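Putative aminooxidase (Propionibacterium acnes, PDB 2BA9) probably isomerises polyunsaturated fatty acids, forming conjugated linoleic acid from linoleic acid, with a bound flavin-adenine dinucleotide. Local coordinates at residues A[47-58]-A[362-370]. Numbering follows the deposited sequence.
Sequences HSPNYHGRRYEM and IIEEQTWYY. With FAD (flavin-adenine dinucleotide), chain D.
The Y56 hydroxyl donates to E364 OE1, OH to OE1 2.6 Å, meeting the oxygen nearly head-on along its C-O bond. E364 gets there by stretching straight from the strand, CG anti to the backbone N (chi1 -163°) and extended beyond. Its other oxygen, OE2, accepts from a water that also lies in the H47 ring plane, 3.0 Å from H47 NE2, so both carboxylate oxygens are engaged. A second hydrogen bond runs from side chain to backbone: W368 NE1 donates to M58 O over 3.0 Å; it is bent, 135° at the hydrogen, and the oxygen sits somewhat out of the indole plane.

Van der Waals packing surrounds these bonds. M58, bent at chi2 and chi3, lays CG against the E364 carboxylate and brings CE to 3.7 Å from Q366 CB. I363 CD1 lies 3.7 Å from Y51 CD1 and also touches the Y56 hydroxyl.

Among the rings, the W368 edge points toward the H47 imidazole face in an offset edge-to-face pair, planes at 73°. The indole is itself sandwiched: Q366 CG covers one face and the flavin methyl C8M the other, 3.3 Å from W368 CD1. Y370 turns its ring edge to the flavin, Y370 CE1 lying 3.3 Å from C9.

Segment 362-370 belongs to the outermost strand 359-373 of a mixed sheet, paired with strand 277-288. The hairpin, closed by a type I' turn from Y51 to R54, packs against one face of this strand through side chains, without backbone pairing, and together they wall the dimethylbenzene end of the FAD site in this member of the flavin-containing amine oxidoreductase family.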
ATOM      1  N   HIS A  47      -3.810  -0.042  10.447  1.00 25.30           N
ATOM      2  CA  HIS A  47      -4.111   0.777  11.619  1.00 25.40           C
ATOM      3  C   HIS A  47      -5.566   0.644  11.975  1.00 25.42           C
ATOM      4  O   HIS A  47      -6.439   1.161  11.257  1.00 25.48           O
ATOM      5  CB  HIS A  47      -3.776   2.233  11.324  1.00 25.41           C
ATOM      6  CG  HIS A  47      -3.632   3.080  12.546  1.00 26.78           C
ATOM      7  ND1 HIS A  47      -2.570   2.950  13.413  1.00 27.99           N
ATOM      8  CD2 HIS A  47      -4.409   4.069  13.045  1.00 26.64           C
ATOM      9  CE1 HIS A  47      -2.697   3.828  14.393  1.00 27.79           C
ATOM     10  NE2 HIS A  47      -3.800   4.524  14.187  1.00 26.76           N
ATOM     11  N   SER A  48      -5.821  -0.007  13.108  1.00 25.44           N
ATOM     12  CA  SER A  48      -7.161  -0.432  13.486  1.00 25.71           C
ATOM     13  C   SER A  48      -7.547   0.034  14.905  1.00 25.85           C
ATOM     14  O   SER A  48      -7.429  -0.726  15.863  1.00 25.26           O
ATOM     15  CB  SER A  48      -7.241  -1.960  13.395  1.00 25.94           C
ATOM     16  OG  SER A  48      -6.571  -2.436  12.233  1.00 25.97           O
ATOM     17  N   PRO A  49      -8.012   1.289  15.040  1.00 25.67           N
ATOM     18  CA  PRO A  49      -8.431   1.776  16.354  1.00 25.43           C
ATOM     19  C   PRO A  49      -9.796   1.278  16.820  1.00 25.19           C
ATOM     20  O   PRO A  49     -10.561   0.702  16.052  1.00 24.83           O
ATOM     21  CB  PRO A  49      -8.456   3.303  16.184  1.00 25.42           C
ATOM     22  CG  PRO A  49      -7.955   3.588  14.789  1.00 24.94           C
ATOM     23  CD  PRO A  49      -8.145   2.335  14.013  1.00 25.73           C
ATOM     24  N   ASN A  50     -10.081   1.542  18.089  1.00 24.74           N
ATOM     25  CA  ASN A  50     -11.264   1.033  18.749  1.00 24.44           C
ATOM     26  C   ASN A  50     -12.390   2.068  18.774  1.00 24.08           C
ATOM     27  O   ASN A  50     -12.146   3.280  18.865  1.00 24.15           O
ATOM     28  CB  ASN A  50     -10.943   0.625  20.191  1.00 24.14           C
ATOM     29  CG  ASN A  50      -9.897  -0.460  20.289  1.00 23.97           C
ATOM     30  OD1 ASN A  50     -10.229  -1.639  20.390  1.00 25.49           O
ATOM     31  ND2 ASN A  50      -8.628  -0.072  20.305  1.00 23.60           N
ATOM     32  N   TYR A  51     -13.621   1.572  18.708  1.00 24.05           N
ATOM     33  CA  TYR A  51     -14.809   2.386  18.913  1.00 23.97           C
ATOM     34  C   TYR A  51     -15.949   1.473  19.328  1.00 24.19           C
ATOM     35  O   TYR A  51     -16.267   0.549  18.612  1.00 23.74           O
ATOM     36  CB  TYR A  51     -15.202   3.144  17.645  1.00 23.79           C
ATOM     37  CG  TYR A  51     -16.372   4.107  17.857  1.00 23.67           C
ATOM     38  CD1 TYR A  51     -16.201   5.281  18.587  1.00 24.08           C
ATOM     39  CD2 TYR A  51     -17.630   3.844  17.333  1.00 23.41           C
ATOM     40  CE1 TYR A  51     -17.246   6.165  18.795  1.00 24.45           C
ATOM     41  CE2 TYR A  51     -18.704   4.742  17.536  1.00 24.75           C
ATOM     42  CZ  TYR A  51     -18.498   5.893  18.276  1.00 24.48           C
ATOM     43  OH  TYR A  51     -19.515   6.800  18.490  1.00 23.54           O
ATOM     44  N   HIS A  52     -16.559   1.768  20.477  1.00 24.89           N
ATOM     45  CA  HIS A  52     -17.677   0.999  21.023  1.00 25.98           C
ATOM     46  C   HIS A  52     -17.426  -0.516  21.004  1.00 26.33           C
ATOM     47  O   HIS A  52     -18.226  -1.275  20.464  1.00 27.14           O
ATOM     48  CB  HIS A  52     -18.982   1.352  20.282  1.00 26.18           C
ATOM     49  CG  HIS A  52     -19.576   2.674  20.678  1.00 26.85           C
ATOM     50  ND1 HIS A  52     -20.828   3.082  20.261  1.00 28.18           N
ATOM     51  CD2 HIS A  52     -19.101   3.671  21.464  1.00 28.19           C
ATOM     52  CE1 HIS A  52     -21.088   4.283  20.750  1.00 27.07           C
ATOM     53  NE2 HIS A  52     -20.060   4.660  21.492  1.00 27.53           N
ATOM     54  N   GLY A  53     -16.299  -0.939  21.575  1.00 26.16           N
ATOM     55  CA  GLY A  53     -16.025  -2.362  21.796  1.00 26.10           C
ATOM     56  C   GLY A  53     -15.504  -3.151  20.605  1.00 26.28           C
ATOM     57  O   GLY A  53     -15.277  -4.352  20.713  1.00 26.06           O
ATOM     58  N   ARG A  54     -15.318  -2.492  19.463  1.00 26.49           N
ATOM     59  CA  ARG A  54     -14.862  -3.166  18.247  1.00 27.08           C
ATOM     60  C   ARG A  54     -13.897  -2.243  17.517  1.00 26.82           C
ATOM     61  O   ARG A  54     -13.872  -1.040  17.758  1.00 26.47           O
ATOM     62  CB  ARG A  54     -16.041  -3.538  17.324  1.00 27.86           C
ATOM     63  CG  ARG A  54     -17.059  -4.491  17.963  1.00 29.75           C
ATOM     64  CD  ARG A  54     -17.972  -5.184  16.963  1.00 31.37           C
ATOM     65  NE  ARG A  54     -19.187  -4.423  16.706  1.00 34.38           N
ATOM     66  CZ  ARG A  54     -20.273  -4.888  16.078  1.00 35.79           C
ATOM     67  NH1 ARG A  54     -20.328  -6.147  15.638  1.00 36.20           N
ATOM     68  NH2 ARG A  54     -21.319  -4.085  15.902  1.00 36.43           N
ATOM     69  N   ARG A  55     -13.090  -2.826  16.646  1.00 26.56           N
ATOM     70  CA  ARG A  55     -12.084  -2.070  15.936  1.00 26.54           C
ATOM     71  C   ARG A  55     -12.530  -1.741  14.526  1.00 26.50           C
ATOM     72  O   ARG A  55     -13.098  -2.574  13.817  1.00 26.22           O
ATOM     73  CB  ARG A  55     -10.750  -2.823  15.915  1.00 26.39           C
ATOM     74  CG  ARG A  55     -10.216  -3.145  17.312  1.00 26.15           C
ATOM     75  CD  ARG A  55      -9.003  -4.031  17.285  1.00 25.39           C
ATOM     76  NE  ARG A  55      -7.787  -3.312  16.907  1.00 24.99           N
ATOM     77  CZ  ARG A  55      -6.553  -3.807  16.999  1.00 25.22           C
ATOM     78  NH1 ARG A  55      -6.339  -5.036  17.453  1.00 25.33           N
ATOM     79  NH2 ARG A  55      -5.517  -3.065  16.638  1.00 26.78           N
ATOM     80  N   TYR A  56     -12.239  -0.519  14.109  1.00 26.61           N
ATOM     81  CA  TYR A  56     -12.464  -0.124  12.733  1.00 26.63           C
ATOM     82  C   TYR A  56     -11.111   0.088  12.061  1.00 26.95           C
ATOM     83  O   TYR A  56     -10.074   0.098  12.729  1.00 27.73           O
ATOM     84  CB  TYR A  56     -13.343   1.127  12.655  1.00 26.52           C
ATOM     85  CG  TYR A  56     -12.770   2.355  13.321  1.00 25.97           C
ATOM     86  CD1 TYR A  56     -12.098   3.318  12.583  1.00 26.77           C
ATOM     87  CD2 TYR A  56     -12.920   2.565  14.684  1.00 25.43           C
ATOM     88  CE1 TYR A  56     -11.590   4.464  13.182  1.00 26.16           C
ATOM     89  CE2 TYR A  56     -12.416   3.702  15.292  1.00 26.69           C
ATOM     90  CZ  TYR A  56     -11.749   4.647  14.534  1.00 26.37           C
ATOM     91  OH  TYR A  56     -11.244   5.775  15.138  1.00 27.72           O
ATOM     92  N   GLU A  57     -11.134   0.248  10.742  1.00 26.42           N
ATOM     93  CA  GLU A  57      -9.916   0.346   9.966  1.00 26.26           C
ATOM     94  C   GLU A  57      -9.754   1.788   9.490  1.00 26.25           C
ATOM     95  O   GLU A  57     -10.620   2.350   8.791  1.00 25.59           O
ATOM     96  CB  GLU A  57      -9.947  -0.611   8.767  1.00 26.24           C
ATOM     97  CG  GLU A  57     -10.117  -2.110   9.085  1.00 27.21           C
ATOM     98  CD  GLU A  57      -8.837  -2.809   9.557  1.00 28.53           C
ATOM     99  OE1 GLU A  57      -7.972  -2.146  10.191  1.00 27.73           O
ATOM    100  OE2 GLU A  57      -8.692  -4.034   9.285  1.00 27.76           O
ATOM    101  N   MET A  58      -8.656   2.395   9.904  1.00 26.63           N
ATOM    102  CA  MET A  58      -8.209   3.653   9.337  1.00 27.14           C
ATOM    103  C   MET A  58      -7.266   3.412   8.155  1.00 27.56           C
ATOM    104  O   MET A  58      -6.975   4.328   7.381  1.00 28.40           O
ATOM    105  CB  MET A  58      -7.537   4.515  10.416  1.00 26.95           C
ATOM    106  CG  MET A  58      -8.543   5.205  11.338  1.00 27.81           C
ATOM    107  SD  MET A  58      -9.710   6.344  10.508  1.00 26.95           S
ATOM    108  CE  MET A  58      -8.532   7.433   9.693  1.00 22.97           C
ATOM    109  N   ILE A 362     -17.521  13.189  12.043  1.00 24.95           N
ATOM    110  CA  ILE A 362     -16.231  12.580  11.688  1.00 24.70           C
ATOM    111  C   ILE A 362     -15.395  12.542  12.966  1.00 25.14           C
ATOM    112  O   ILE A 362     -14.982  13.600  13.491  1.00 24.76           O
ATOM    113  CB  ILE A 362     -15.437  13.381  10.617  1.00 24.79           C
ATOM    114  CG1 ILE A 362     -16.233  13.539   9.312  1.00 24.23           C
ATOM    115  CG2 ILE A 362     -14.138  12.674  10.301  1.00 24.80           C
ATOM    116  CD1 ILE A 362     -15.779  14.721   8.455  1.00 23.35           C
ATOM    117  N   ILE A 363     -15.158  11.336  13.479  1.00 25.27           N
ATOM    118  CA  ILE A 363     -14.450  11.171  14.756  1.00 25.98           C
ATOM    119  C   ILE A 363     -12.932  11.043  14.559  1.00 26.19           C
ATOM    120  O   ILE A 363     -12.171  11.297  15.487  1.00 27.20           O
ATOM    121  CB  ILE A 363     -14.999   9.962  15.600  1.00 26.12           C
ATOM    122  CG1 ILE A 363     -14.661   8.615  14.945  1.00 25.98           C
ATOM    123  CG2 ILE A 363     -16.533  10.104  15.822  1.00 25.53           C
ATOM    124  CD1 ILE A 363     -14.698   7.410  15.906  1.00 27.35           C
ATOM    125  N   GLU A 364     -12.506  10.661  13.356  1.00 26.21           N
ATOM    126  CA  GLU A 364     -11.084  10.587  13.006  1.00 26.56           C
ATOM    127  C   GLU A 364     -10.829  10.835  11.508  1.00 26.58           C
ATOM    128  O   GLU A 364     -11.545  10.337  10.641  1.00 26.89           O
ATOM    129  CB  GLU A 364     -10.491   9.230  13.410  1.00 26.44           C
ATOM    130  CG  GLU A 364      -8.979   9.206  13.463  1.00 27.30           C
ATOM    131  CD  GLU A 364      -8.377   7.833  13.812  1.00 26.76           C
ATOM    132  OE1 GLU A 364      -9.090   6.929  14.304  1.00 25.56           O
ATOM    133  OE2 GLU A 364      -7.165   7.668  13.580  1.00 25.54           O
ATOM    134  N   GLU A 365      -9.776  11.592  11.232  1.00 26.45           N
ATOM    135  CA  GLU A 365      -9.318  11.857   9.876  1.00 26.48           C
ATOM    136  C   GLU A 365      -7.826  11.667   9.776  1.00 26.35           C
ATOM    137  O   GLU A 365      -7.076  12.092  10.665  1.00 26.12           O
ATOM    138  CB  GLU A 365      -9.639  13.284   9.461  1.00 26.23           C
ATOM    139  CG  GLU A 365      -9.460  13.511   7.988  1.00 26.42           C
ATOM    140  CD  GLU A 365      -9.794  14.903   7.594  1.00 25.85           C
ATOM    141  OE1 GLU A 365      -8.925  15.779   7.794  1.00 27.26           O
ATOM    142  OE2 GLU A 365     -10.933  15.128   7.114  1.00 23.86           O
ATOM    143  N   GLN A 366      -7.404  11.044   8.678  1.00 26.75           N
ATOM    144  CA  GLN A 366      -5.988  10.844   8.395  1.00 27.04           C
ATOM    145  C   GLN A 366      -5.716  11.020   6.920  1.00 26.44           C
ATOM    146  O   GLN A 366      -6.369  10.367   6.111  1.00 26.76           O
ATOM    147  CB  GLN A 366      -5.580   9.422   8.789  1.00 27.74           C
ATOM    148  CG  GLN A 366      -4.105   9.125   8.593  1.00 29.02           C
ATOM    149  CD  GLN A 366      -3.244   9.767   9.619  1.00 30.55           C
ATOM    150  OE1 GLN A 366      -3.418   9.542  10.819  1.00 33.14           O
ATOM    151  NE2 GLN A 366      -2.288  10.561   9.169  1.00 31.38           N
ATOM    152  N   THR A 367      -4.761  11.886   6.569  1.00 26.31           N
ATOM    153  CA  THR A 367      -4.144  11.836   5.227  1.00 26.27           C
ATOM    154  C   THR A 367      -2.835  11.045   5.336  1.00 26.34           C
ATOM    155  O   THR A 367      -1.919  11.399   6.082  1.00 26.80           O
ATOM    156  CB  THR A 367      -3.907  13.218   4.591  1.00 25.78           C
ATOM    157  OG1 THR A 367      -5.158  13.909   4.465  1.00 26.64           O
ATOM    158  CG2 THR A 367      -3.293  13.071   3.198  1.00 25.85           C
ATOM    159  N   TRP A 368      -2.763   9.956   4.595  1.00 26.52           N
ATOM    160  CA  TRP A 368      -1.642   9.031   4.696  1.00 26.33           C
ATOM    161  C   TRP A 368      -0.586   9.327   3.636  1.00 26.10           C
ATOM    162  O   TRP A 368      -0.914   9.725   2.520  1.00 26.57           O
ATOM    163  CB  TRP A 368      -2.131   7.615   4.450  1.00 26.39           C
ATOM    164  CG  TRP A 368      -3.072   7.052   5.438  1.00 26.37           C
ATOM    165  CD1 TRP A 368      -4.410   6.864   5.274  1.00 26.15           C
ATOM    166  CD2 TRP A 368      -2.750   6.538   6.735  1.00 26.04           C
ATOM    167  NE1 TRP A 368      -4.940   6.268   6.384  1.00 25.70           N
ATOM    168  CE2 TRP A 368      -3.943   6.056   7.298  1.00 25.71           C
ATOM    169  CE3 TRP A 368      -1.563   6.432   7.470  1.00 25.96           C
ATOM    170  CZ2 TRP A 368      -3.990   5.474   8.568  1.00 25.94           C
ATOM    171  CZ3 TRP A 368      -1.612   5.858   8.738  1.00 26.26           C
ATOM    172  CH2 TRP A 368      -2.818   5.389   9.271  1.00 25.60           C
ATOM    173  N   TYR A 369       0.679   9.115   3.990  1.00 25.82           N
ATOM    174  CA  TYR A 369       1.756   9.036   3.009  1.00 25.32           C
ATOM    175  C   TYR A 369       1.570   7.679   2.355  1.00 25.44           C
ATOM    176  O   TYR A 369       1.746   6.619   2.988  1.00 25.02           O
ATOM    177  CB  TYR A 369       3.121   9.133   3.670  1.00 25.29           C
ATOM    178  CG  TYR A 369       4.287   8.929   2.738  1.00 24.44           C
ATOM    179  CD1 TYR A 369       4.895  10.004   2.095  1.00 24.03           C
ATOM    180  CD2 TYR A 369       4.806   7.653   2.513  1.00 24.97           C
ATOM    181  CE1 TYR A 369       6.002   9.808   1.252  1.00 24.37           C
ATOM    182  CE2 TYR A 369       5.894   7.454   1.672  1.00 23.81           C
ATOM    183  CZ  TYR A 369       6.475   8.527   1.044  1.00 24.21           C
ATOM    184  OH  TYR A 369       7.547   8.311   0.219  1.00 26.43           O
ATOM    185  N   TYR A 370       1.193   7.725   1.086  1.00 25.07           N
ATOM    186  CA  TYR A 370       0.635   6.573   0.425  1.00 24.92           C
ATOM    187  C   TYR A 370       1.316   6.353  -0.907  1.00 25.00           C
ATOM    188  O   TYR A 370       1.723   7.305  -1.584  1.00 24.45           O
ATOM    189  CB  TYR A 370      -0.864   6.786   0.212  1.00 24.85           C
ATOM    190  CG  TYR A 370      -1.646   5.502   0.031  1.00 24.21           C
ATOM    191  CD1 TYR A 370      -1.814   4.621   1.087  1.00 23.16           C
ATOM    192  CD2 TYR A 370      -2.218   5.177  -1.191  1.00 24.42           C
ATOM    193  CE1 TYR A 370      -2.522   3.440   0.932  1.00 24.49           C
ATOM    194  CE2 TYR A 370      -2.937   3.992  -1.356  1.00 25.01           C
ATOM    195  CZ  TYR A 370      -3.084   3.131  -0.280  1.00 23.09           C
ATOM    196  OH  TYR A 370      -3.783   1.974  -0.413  1.00 23.60           O
TER
HETATM  197  PA  FAD D 500       3.982   1.675   6.519  1.00 19.59           P
HETATM  198  O1A FAD D 500       2.784   0.789   6.690  1.00 19.96           O
HETATM  199  O2A FAD D 500       3.715   3.117   6.140  1.00 19.83           O
HETATM  200  O5B FAD D 500       4.786   1.716   7.904  1.00 20.92           O
HETATM  201  C5B FAD D 500       5.985   2.455   7.938  1.00 23.05           C
HETATM  202  C4B FAD D 500       6.477   2.580   9.364  1.00 23.62           C
HETATM  203  O4B FAD D 500       7.698   3.292   9.364  1.00 24.57           O
HETATM  204  C3B FAD D 500       5.476   3.325  10.251  1.00 23.93           C
HETATM  205  O3B FAD D 500       5.187   2.557  11.397  1.00 23.63           O
HETATM  206  C2B FAD D 500       6.176   4.628  10.560  1.00 24.35           C
HETATM  207  O2B FAD D 500       5.756   5.209  11.795  1.00 24.46           O
HETATM  208  C1B FAD D 500       7.654   4.223  10.421  1.00 24.38           C
HETATM  209  N9A FAD D 500       8.489   5.410  10.165  1.00 23.97           N
HETATM  210  C8A FAD D 500       8.327   6.353   9.171  1.00 24.64           C
HETATM  211  N7A FAD D 500       9.298   7.300   9.304  1.00 23.58           N
HETATM  212  C5A FAD D 500      10.077   6.970  10.370  1.00 24.46           C
HETATM  213  C6A FAD D 500      11.196   7.578  10.976  1.00 23.92           C
HETATM  214  N6A FAD D 500      11.920   8.501  10.264  1.00 23.78           N
HETATM  215  N1A FAD D 500      11.790   6.950  12.065  1.00 24.67           N
HETATM  216  C2A FAD D 500      11.266   5.781  12.598  1.00 25.15           C
HETATM  217  N3A FAD D 500      10.160   5.195  11.996  1.00 24.60           N
HETATM  218  C4A FAD D 500       9.565   5.782  10.921  1.00 24.25           C
HETATM  219  N1  FAD D 500      -2.697  -2.959   1.769  1.00 25.89           N
HETATM  220  C2  FAD D 500      -3.176  -4.169   1.308  1.00 28.77           C
HETATM  221  O2  FAD D 500      -2.409  -5.123   1.176  1.00 25.85           O
HETATM  222  N3  FAD D 500      -4.509  -4.296   0.971  1.00 29.83           N
HETATM  223  C4  FAD D 500      -5.368  -3.227   1.121  1.00 29.28           C
HETATM  224  O4  FAD D 500      -6.564  -3.381   0.827  1.00 30.85           O
HETATM  225  C4X FAD D 500      -4.888  -2.004   1.601  1.00 27.21           C
HETATM  226  N5  FAD D 500      -5.715  -0.903   1.744  1.00 24.38           N
HETATM  227  C5X FAD D 500      -5.287   0.253   2.367  1.00 24.27           C
HETATM  228  C6  FAD D 500      -6.179   1.291   2.625  1.00 23.47           C
HETATM  229  C7  FAD D 500      -5.741   2.435   3.289  1.00 23.93           C
HETATM  230  C7M FAD D 500      -6.735   3.527   3.566  1.00 23.84           C
HETATM  231  C8  FAD D 500      -4.410   2.543   3.681  1.00 23.67           C
HETATM  232  C8M FAD D 500      -3.888   3.754   4.394  1.00 22.83           C
HETATM  233  C9  FAD D 500      -3.525   1.503   3.413  1.00 23.66           C
HETATM  234  C9A FAD D 500      -3.946   0.352   2.746  1.00 24.16           C
HETATM  235  N10 FAD D 500      -3.065  -0.703   2.445  1.00 23.80           N
HETATM  236  C10 FAD D 500      -3.543  -1.892   1.942  1.00 25.30           C
HETATM  237  C1' FAD D 500      -1.596  -0.467   2.332  1.00 20.63           C
HETATM  238  C2' FAD D 500      -0.831  -1.052   3.513  1.00 19.91           C
HETATM  239  O2' FAD D 500      -1.418  -0.695   4.760  1.00 21.29           O
HETATM  240  C3' FAD D 500       0.603  -0.555   3.417  1.00 20.46           C
HETATM  241  O3' FAD D 500       1.103  -0.805   2.101  1.00 20.43           O
HETATM  242  C4' FAD D 500       1.479  -1.214   4.470  1.00 20.53           C
HETATM  243  O4' FAD D 500       1.156  -0.749   5.775  1.00 24.59           O
HETATM  244  C5' FAD D 500       2.936  -0.945   4.122  1.00 21.46           C
HETATM  245  O5' FAD D 500       3.757  -1.263   5.210  1.00 20.30           O
HETATM  246  P   FAD D 500       5.220  -0.579   5.347  1.00 20.53           P
HETATM  247  O1P FAD D 500       5.895  -1.026   6.629  1.00 20.58           O
HETATM  248  O2P FAD D 500       6.006  -0.936   4.133  1.00 23.73           O
HETATM  249  O3P FAD D 500       4.971   1.004   5.446  1.00 21.28           O
HETATM  250  O   HOH W   1      -5.598   6.700  15.275  1.00 27.43           O